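Long-range contacts in glutaminase 1 (Escherichia coli, PDB 1U60), which catalyses the hydrolysis of L-glutamine to L-glutamate and ammonium: residues Y244-D249 against D286-R291; G264-V269 against R291-V296. One frame throughout, in Å; residues are numbered along the deposited sequence.

Interaction 1: residues Y244-D249 against D286-R291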
ATOM      1  N   TYR A 244      -9.433  -5.045   0.450  1.00  7.47           N
ATOM      2  CA  TYR A 244     -10.452  -4.095  -0.021  1.00  8.92           C
ATOM      3  C   TYR A 244     -10.241  -2.747   0.687  1.00  9.21           C
ATOM      4  O   TYR A 244      -9.104  -2.259   0.756  1.00 10.70           O
ATOM      5  CB  TYR A 244     -11.864  -4.696   0.053  1.00 10.03           C
ATOM      6  CG  TYR A 244     -11.898  -5.966  -0.810  1.00  6.55           C
ATOM      7  CD1 TYR A 244     -11.929  -5.866  -2.178  1.00  9.04           C
ATOM      8  CD2 TYR A 244     -11.687  -7.217  -0.248  1.00  9.72           C
ATOM      9  CE1 TYR A 244     -11.876  -7.015  -3.003  1.00  8.52           C
ATOM     10  CE2 TYR A 244     -11.610  -8.360  -1.049  1.00  8.97           C
ATOM     11  CZ  TYR A 244     -11.683  -8.230  -2.435  1.00  8.89           C
ATOM     12  OH  TYR A 244     -11.607  -9.385  -3.197  1.00 10.41           O
ATOM     13  N   GLY A 245     -11.314  -2.152   1.185  1.00 10.45           N
ATOM     14  CA  GLY A 245     -11.236  -0.845   1.826  1.00 11.99           C
ATOM     15  C   GLY A 245     -10.489  -0.845   3.140  1.00 11.91           C
ATOM     16  O   GLY A 245     -10.300   0.205   3.736  1.00 12.17           O
ATOM     17  N   ARG A 246     -10.126  -2.017   3.637  1.00 10.65           N
ATOM     18  CA  ARG A 246      -9.352  -2.122   4.889  1.00 11.53           C
ATOM     19  C   ARG A 246      -7.919  -2.535   4.666  1.00 10.35           C
ATOM     20  O   ARG A 246      -7.233  -2.972   5.576  1.00  8.38           O
ATOM     21  CB  ARG A 246      -9.999  -3.134   5.840  1.00 12.89           C
ATOM     22  CG  ARG A 246     -11.419  -2.779   6.188  1.00 18.47           C
ATOM     23  CD  ARG A 246     -11.559  -2.197   7.536  1.00 26.51           C
ATOM     24  NE  ARG A 246     -11.763  -0.773   7.508  1.00 32.96           N
ATOM     25  CZ  ARG A 246     -11.755  -0.012   8.605  1.00 35.57           C
ATOM     26  NH1 ARG A 246     -11.570  -0.570   9.806  1.00 40.56           N
ATOM     27  NH2 ARG A 246     -11.893   1.293   8.508  1.00 32.37           N
ATOM     28  N   SER A 247      -7.469  -2.419   3.431  1.00  7.77           N
ATOM     29  CA  SER A 247      -6.099  -2.723   3.136  1.00  7.46           C
ATOM     30  C   SER A 247      -5.121  -1.808   3.834  1.00  7.10           C
ATOM     31  O   SER A 247      -4.078  -2.236   4.318  1.00  7.97           O
ATOM     32  CB  SER A 247      -5.857  -2.648   1.645  1.00  8.87           C
ATOM     33  OG  SER A 247      -6.634  -3.619   0.942  1.00  7.81           O
ATOM     34  N   GLY A 248      -5.470  -0.541   3.907  1.00  7.99           N
ATOM     35  CA  GLY A 248      -4.605   0.393   4.598  1.00  6.70           C
ATOM     36  C   GLY A 248      -4.513   0.096   6.086  1.00  6.47           C
ATOM     37  O   GLY A 248      -3.425   0.174   6.702  1.00  7.54           O
ATOM     38  N   ASP A 249      -5.650  -0.225   6.654  1.00  7.09           N
ATOM     39  CA  ASP A 249      -5.696  -0.641   8.087  1.00  7.91           C
ATOM     40  C   ASP A 249      -4.840  -1.855   8.361  1.00  7.46           C
ATOM     41  O   ASP A 249      -4.135  -1.932   9.357  1.00  8.32           O
ATOM     42  CB  ASP A 249      -7.144  -0.885   8.510  1.00  7.92           C
ATOM     43  CG  ASP A 249      -7.969   0.332   8.363  1.00 12.25           C
ATOM     44  OD1 ASP A 249      -7.638   1.334   9.027  1.00 10.37           O
ATOM     45  OD2 ASP A 249      -8.913   0.406   7.557  1.00 14.65           O
ATOM     46  N   ASP A 286     -16.490  -5.495   5.887  1.00 15.52           N
ATOM     47  CA  ASP A 286     -15.663  -5.373   4.706  1.00 15.21           C
ATOM     48  C   ASP A 286     -15.429  -6.681   3.980  1.00 14.83           C
ATOM     49  O   ASP A 286     -14.677  -6.728   3.031  1.00 15.06           O
ATOM     50  CB  ASP A 286     -14.345  -4.700   5.047  1.00 15.94           C
ATOM     51  CG  ASP A 286     -14.559  -3.249   5.315  1.00 18.12           C
ATOM     52  OD1 ASP A 286     -14.692  -2.487   4.303  1.00 22.04           O
ATOM     53  OD2 ASP A 286     -14.755  -2.829   6.477  1.00 21.27           O
ATOM     54  N   GLY A 287     -16.059  -7.742   4.448  1.00 13.40           N
ATOM     55  CA  GLY A 287     -15.949  -9.031   3.789  1.00 13.73           C
ATOM     56  C   GLY A 287     -14.756  -9.875   4.211  1.00 12.13           C
ATOM     57  O   GLY A 287     -14.420 -10.888   3.570  1.00 11.24           O
ATOM     58  N   ASN A 288     -14.111  -9.441   5.280  1.00 12.43           N
ATOM     59  CA  ASN A 288     -12.891 -10.051   5.771  1.00 12.20           C
ATOM     60  C   ASN A 288     -13.148 -10.857   7.040  1.00 12.19           C
ATOM     61  O   ASN A 288     -13.744 -10.352   8.005  1.00 11.59           O
ATOM     62  CB  ASN A 288     -11.856  -8.962   6.047  1.00 12.98           C
ATOM     63  CG  ASN A 288     -11.564  -8.105   4.806  1.00 12.45           C
ATOM     64  OD1 ASN A 288     -11.553  -8.612   3.675  1.00 11.30           O
ATOM     65  ND2 ASN A 288     -11.376  -6.785   5.016  1.00  9.76           N
ATOM     66  N   SER A 289     -12.647 -12.087   7.065  1.00 10.87           N
ATOM     67  CA  SER A 289     -12.885 -12.987   8.211  1.00 10.65           C
ATOM     68  C   SER A 289     -12.486 -12.308   9.521  1.00  9.98           C
ATOM     69  O   SER A 289     -11.339 -11.851   9.666  1.00 10.13           O
ATOM     70  CB  SER A 289     -12.041 -14.272   8.078  1.00  9.91           C
ATOM     71  OG  SER A 289     -12.222 -15.135   9.188  1.00 10.17           O
ATOM     72  N   VAL A 290     -13.407 -12.263  10.477  1.00 10.43           N
ATOM     73  CA  VAL A 290     -13.094 -11.676  11.782  1.00 10.02           C
ATOM     74  C   VAL A 290     -11.954 -12.393  12.485  1.00  9.94           C
ATOM     75  O   VAL A 290     -10.943 -11.764  12.862  1.00 11.53           O
ATOM     76  CB  VAL A 290     -14.375 -11.579  12.723  1.00 11.24           C
ATOM     77  CG1 VAL A 290     -14.010 -11.056  14.135  1.00 13.72           C
ATOM     78  CG2 VAL A 290     -15.413 -10.750  12.055  1.00 12.84           C
ATOM     79  N   ARG A 291     -12.087 -13.700  12.671  1.00 10.17           N
ATOM     80  CA  ARG A 291     -11.083 -14.479  13.357  1.00 10.53           C
ATOM     81  C   ARG A 291      -9.833 -14.680  12.476  1.00 10.89           C
ATOM     82  O   ARG A 291      -8.727 -14.721  12.985  1.00 10.49           O
ATOM     83  CB  ARG A 291     -11.617 -15.857  13.762  1.00 11.18           C
ATOM     84  CG  ARG A 291     -12.755 -15.875  14.774  1.00 13.73           C
ATOM     85  CD  ARG A 291     -13.386 -17.280  14.848  1.00 16.57           C
ATOM     86  NE  ARG A 291     -14.677 -17.221  15.529  1.00 21.50           N
ATOM     87  CZ  ARG A 291     -15.719 -17.918  15.174  1.00 13.68           C
ATOM     88  NH1 ARG A 291     -15.653 -18.762  14.146  1.00 21.16           N
ATOM     89  NH2 ARG A 291     -16.836 -17.789  15.870  1.00 22.77           N
TER
HETATM   90  O   HOH W   1     -14.172  -2.491   1.311  1.00 18.36           O
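Tyr244 and Arg246 meet Asp286 and Asn288 where two loops run into two helices. Arg246 is the N-cap residue of helix 247-253, and Ser289 holds the same place before helix 290-303. The carbonyl O of Tyr244 accepts from Ser247 N at 3.1 Å and from Ser247 OG at 2.8 Å, both from the same face. Water 1 joins the loops: it accepts from Gly245 N and donates to Asp286 OD1 at 3.0 Å. The Arg246 chain bends at chi2 and chi3 and crosses Asp286 at about a right angle, with CG 3.3 Å from the carboxylate carbon CG. Arg246 NE to Asp286 OD2 is a long salt bridge of 3.8 Å. Asp249 OD2 sits over one guanidinium face, 3.1 Å from Arg246 NE. No N-H points at either oxygen, so both pairs rest on charge. In this beta-lactamase-clan fold, Tyr244 is a predicted substrate-binding residue. Its OH bonds to Ser66, Lys69 and Lys259. Asn288 OD1 lies at the ring edge, 4.2 Å from Tyr244 CD2, and the amide is nearly coplanar with the ring (19°). That oxygen accepts a hydrogen bond from Ser260 OG, while Asn288 ND2 lies 4.0 Å from Arg246 CB.

Interaction 2: residues G264-V269 against R291-V296. With EDO (1,2-ethanediol), chain E.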
ATOM      1  N   GLY A 264     -13.855 -17.010   3.899  1.00  8.28           N
ATOM      2  CA  GLY A 264     -13.290 -16.857   5.246  1.00  9.38           C
ATOM      3  C   GLY A 264     -11.784 -16.983   5.358  1.00  9.23           C
ATOM      4  O   GLY A 264     -11.244 -16.972   6.441  1.00  9.32           O
ATOM      5  N   GLY A 265     -11.098 -17.101   4.233  1.00  9.55           N
ATOM      6  CA  GLY A 265      -9.654 -17.160   4.187  1.00  8.52           C
ATOM      7  C   GLY A 265      -8.980 -15.821   4.265  1.00  7.77           C
ATOM      8  O   GLY A 265      -9.508 -14.819   3.764  1.00  7.64           O
ATOM      9  N   ILE A 266      -7.842 -15.791   4.953  1.00  8.94           N
ATOM     10  CA  ILE A 266      -6.944 -14.657   5.020  1.00  7.61           C
ATOM     11  C   ILE A 266      -5.563 -15.189   4.761  1.00  8.90           C
ATOM     12  O   ILE A 266      -5.125 -16.135   5.413  1.00  9.79           O
ATOM     13  CB  ILE A 266      -6.987 -13.958   6.423  1.00  8.54           C
ATOM     14  CG1 ILE A 266      -8.397 -13.401   6.739  1.00  9.08           C
ATOM     15  CG2 ILE A 266      -5.942 -12.828   6.540  1.00  9.62           C
ATOM     16  CD1 ILE A 266      -8.885 -12.286   5.877  1.00  9.57           C
ATOM     17  N   LEU A 267      -4.882 -14.560   3.808  1.00  7.97           N
ATOM     18  CA  LEU A 267      -3.481 -14.900   3.500  1.00  9.01           C
ATOM     19  C   LEU A 267      -2.595 -13.715   3.786  1.00  9.41           C
ATOM     20  O   LEU A 267      -2.935 -12.565   3.458  1.00  9.68           O
ATOM     21  CB  LEU A 267      -3.399 -15.205   2.020  1.00 10.01           C
ATOM     22  CG  LEU A 267      -1.995 -15.373   1.386  1.00 14.32           C
ATOM     23  CD1 LEU A 267      -1.323 -16.626   1.939  1.00 17.23           C
ATOM     24  CD2 LEU A 267      -2.146 -15.398  -0.123  1.00 16.02           C
ATOM     25  N   ALA A 268      -1.417 -13.980   4.330  1.00  9.92           N
ATOM     26  CA  ALA A 268      -0.380 -12.983   4.342  1.00  9.74           C
ATOM     27  C   ALA A 268       0.963 -13.577   3.934  1.00 10.29           C
ATOM     28  O   ALA A 268       1.231 -14.753   4.160  1.00 10.75           O
ATOM     29  CB  ALA A 268      -0.269 -12.389   5.695  1.00 10.94           C
ATOM     30  N   VAL A 269       1.815 -12.752   3.344  1.00  8.49           N
ATOM     31  CA  VAL A 269       3.134 -13.205   2.894  1.00  7.62           C
ATOM     32  C   VAL A 269       4.220 -12.456   3.639  1.00  8.63           C
ATOM     33  O   VAL A 269       4.216 -11.240   3.678  1.00  7.53           O
ATOM     34  CB  VAL A 269       3.280 -12.952   1.371  1.00  7.48           C
ATOM     35  CG1 VAL A 269       4.664 -13.419   0.912  1.00  7.99           C
ATOM     36  CG2 VAL A 269       2.159 -13.666   0.657  1.00 10.48           C
ATOM     37  N   ARG A 291     -12.087 -13.700  12.671  1.00 10.17           N
ATOM     38  CA  ARG A 291     -11.083 -14.479  13.357  1.00 10.53           C
ATOM     39  C   ARG A 291      -9.833 -14.680  12.476  1.00 10.89           C
ATOM     40  O   ARG A 291      -8.727 -14.721  12.985  1.00 10.49           O
ATOM     41  CB  ARG A 291     -11.617 -15.857  13.762  1.00 11.18           C
ATOM     42  CG  ARG A 291     -12.755 -15.875  14.774  1.00 13.73           C
ATOM     43  CD  ARG A 291     -13.386 -17.280  14.848  1.00 16.57           C
ATOM     44  NE  ARG A 291     -14.677 -17.221  15.529  1.00 21.50           N
ATOM     45  CZ  ARG A 291     -15.719 -17.918  15.174  1.00 13.68           C
ATOM     46  NH1 ARG A 291     -15.653 -18.762  14.146  1.00 21.16           N
ATOM     47  NH2 ARG A 291     -16.836 -17.789  15.870  1.00 22.77           N
ATOM     48  N   GLY A 292     -10.045 -14.855  11.172  1.00 10.77           N
ATOM     49  CA  GLY A 292      -8.961 -15.123  10.238  1.00 10.22           C
ATOM     50  C   GLY A 292      -7.951 -13.962  10.345  1.00  9.66           C
ATOM     51  O   GLY A 292      -6.739 -14.178  10.361  1.00 10.44           O
ATOM     52  N   GLN A 293      -8.457 -12.728  10.351  1.00  9.15           N
ATOM     53  CA  GLN A 293      -7.603 -11.549  10.401  1.00 10.75           C
ATOM     54  C   GLN A 293      -6.786 -11.540  11.664  1.00 10.45           C
ATOM     55  O   GLN A 293      -5.584 -11.305  11.651  1.00 11.36           O
ATOM     56  CB  GLN A 293      -8.422 -10.254  10.363  1.00 10.01           C
ATOM     57  CG  GLN A 293      -8.827  -9.869   8.982  1.00 12.25           C
ATOM     58  CD  GLN A 293      -9.805  -8.702   8.944  1.00 11.47           C
ATOM     59  OE1 GLN A 293      -9.422  -7.576   8.524  1.00 14.52           O
ATOM     60  NE2 GLN A 293     -11.076  -8.953   9.348  1.00  9.60           N
ATOM     61  N   LYS A 294      -7.470 -11.797  12.781  1.00 10.85           N
ATOM     62  CA  LYS A 294      -6.835 -11.733  14.095  1.00 11.15           C
ATOM     63  C   LYS A 294      -5.799 -12.844  14.250  1.00 10.46           C
ATOM     64  O   LYS A 294      -4.743 -12.613  14.787  1.00 11.28           O
ATOM     65  CB  LYS A 294      -7.906 -11.756  15.231  1.00 11.82           C
ATOM     66  CG  LYS A 294      -8.674 -10.443  15.319  1.00 15.52           C
ATOM     67  CD  LYS A 294      -7.868  -9.224  15.896  1.00 20.15           C
ATOM     68  CE  LYS A 294      -8.502  -7.855  15.446  1.00 24.85           C
ATOM     69  NZ  LYS A 294      -9.226  -7.124  16.534  1.00 31.54           N
ATOM     70  N   MET A 295      -6.081 -14.039  13.748  1.00  8.87           N
ATOM     71  CA  MET A 295      -5.154 -15.141  13.910  1.00  8.75           C
ATOM     72  C   MET A 295      -3.873 -14.902  13.058  1.00  9.79           C
ATOM     73  O   MET A 295      -2.776 -15.165  13.512  1.00 10.51           O
ATOM     74  CB  MET A 295      -5.823 -16.486  13.563  1.00 10.16           C
ATOM     75  CG  MET A 295      -6.772 -16.926  14.692  1.00  9.29           C
ATOM     76  SD  MET A 295      -7.425 -18.609  14.359  1.00 11.22           S
ATOM     77  CE  MET A 295      -8.501 -18.345  13.183  1.00 11.93           C
ATOM     78  N   VAL A 296      -4.019 -14.432  11.814  1.00  9.60           N
ATOM     79  CA  VAL A 296      -2.849 -14.120  10.989  1.00  8.67           C
ATOM     80  C   VAL A 296      -2.039 -12.973  11.600  1.00  8.96           C
ATOM     81  O   VAL A 296      -0.803 -13.071  11.691  1.00  8.30           O
ATOM     82  CB  VAL A 296      -3.249 -13.787   9.550  1.00  8.21           C
ATOM     83  CG1 VAL A 296      -2.080 -13.208   8.794  1.00  8.26           C
ATOM     84  CG2 VAL A 296      -3.798 -15.073   8.801  1.00  9.75           C
TER
HETATM   85  C1  EDO E1203     -12.323  -5.268  14.769  1.00 41.35           C
HETATM   86  O1  EDO E1203     -13.660  -4.806  14.630  1.00 41.73           O
HETATM   87  C2  EDO E1203     -11.341  -4.170  14.405  1.00 41.59           C
HETATM   88  O2  EDO E1203     -10.061  -4.660  14.734  1.00 38.61           O
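Ile266 and Val296 are brought together by their first torsions. In Ile266, CG1 stands beside the backbone N (chi1 -62°), which lays it against the helix backbone, and CG2 is turned to Val296. In Val296, chi1 of 169° puts CG1 anti to the backbone N, against Ala268, and leaves CG2 facing Ile266. The backbones behind them run roughly parallel. Strand 265-269 and helix 291-296 make an angle of 27°, and their axes come within 7.7 Å.

The approach is closest at Gly292, whose CA is 5.6 Å from that of Ile266. With no side chain there, Ile266 CG1 can rest on the peptide that follows, 3.7 Å from Gly292 C and equally near Gln293 N. Ile266 CD1 reaches on to the aliphatic part of Gln293, 3.9 Å from its CG. The amide end of Gln293 turns to other partners: NE2 bonds to Ser289 O and to Asp284. Further along, the CG2 methyls of Ile266 and Val296 lie 3.8 Å apart, and Ala268 CB meets Val296 CG1 at 3.7 Å. Trp250 of helix 247-253 also packs on Ile266, Gln293 and Val296.

Lys294 does not touch the strand. Its NZ donates to O2 of an ethanediol, probably from the crystallisation liquor, at 3.2 Å.

Ile266 and Ala268 point to helix 290-303, while Leu267 turns to helix 202-213 behind the sheet. A C-terminal helix packed on one face of a five-stranded antiparallel sheet, with other helices on the opposite face, is the pattern of the beta-lactamase-like fold.

Overall arrangement
Interactions 1 and 2 lie on the same side of the chain's centre, with their own centres about 10 Å apart. Their segments alternate along the chain: 244-249, 264-269, 286-291, then 291-296. Both use helix 290-303 and share Arg291. Interaction 1 joins the loop before that helix to the loop leading into helix 247-253, and interaction 2 packs its first turns on strand 265-270 of the five-stranded sheet. They touch directly, with Ser289 CB 3.3 Å from Gly264 O. Helix 247-253 serves both contacts, by its start in the first and by Trp250 in the second. The loop and first turns of helix 290-303 together link the sheet to the loop carrying Tyr244.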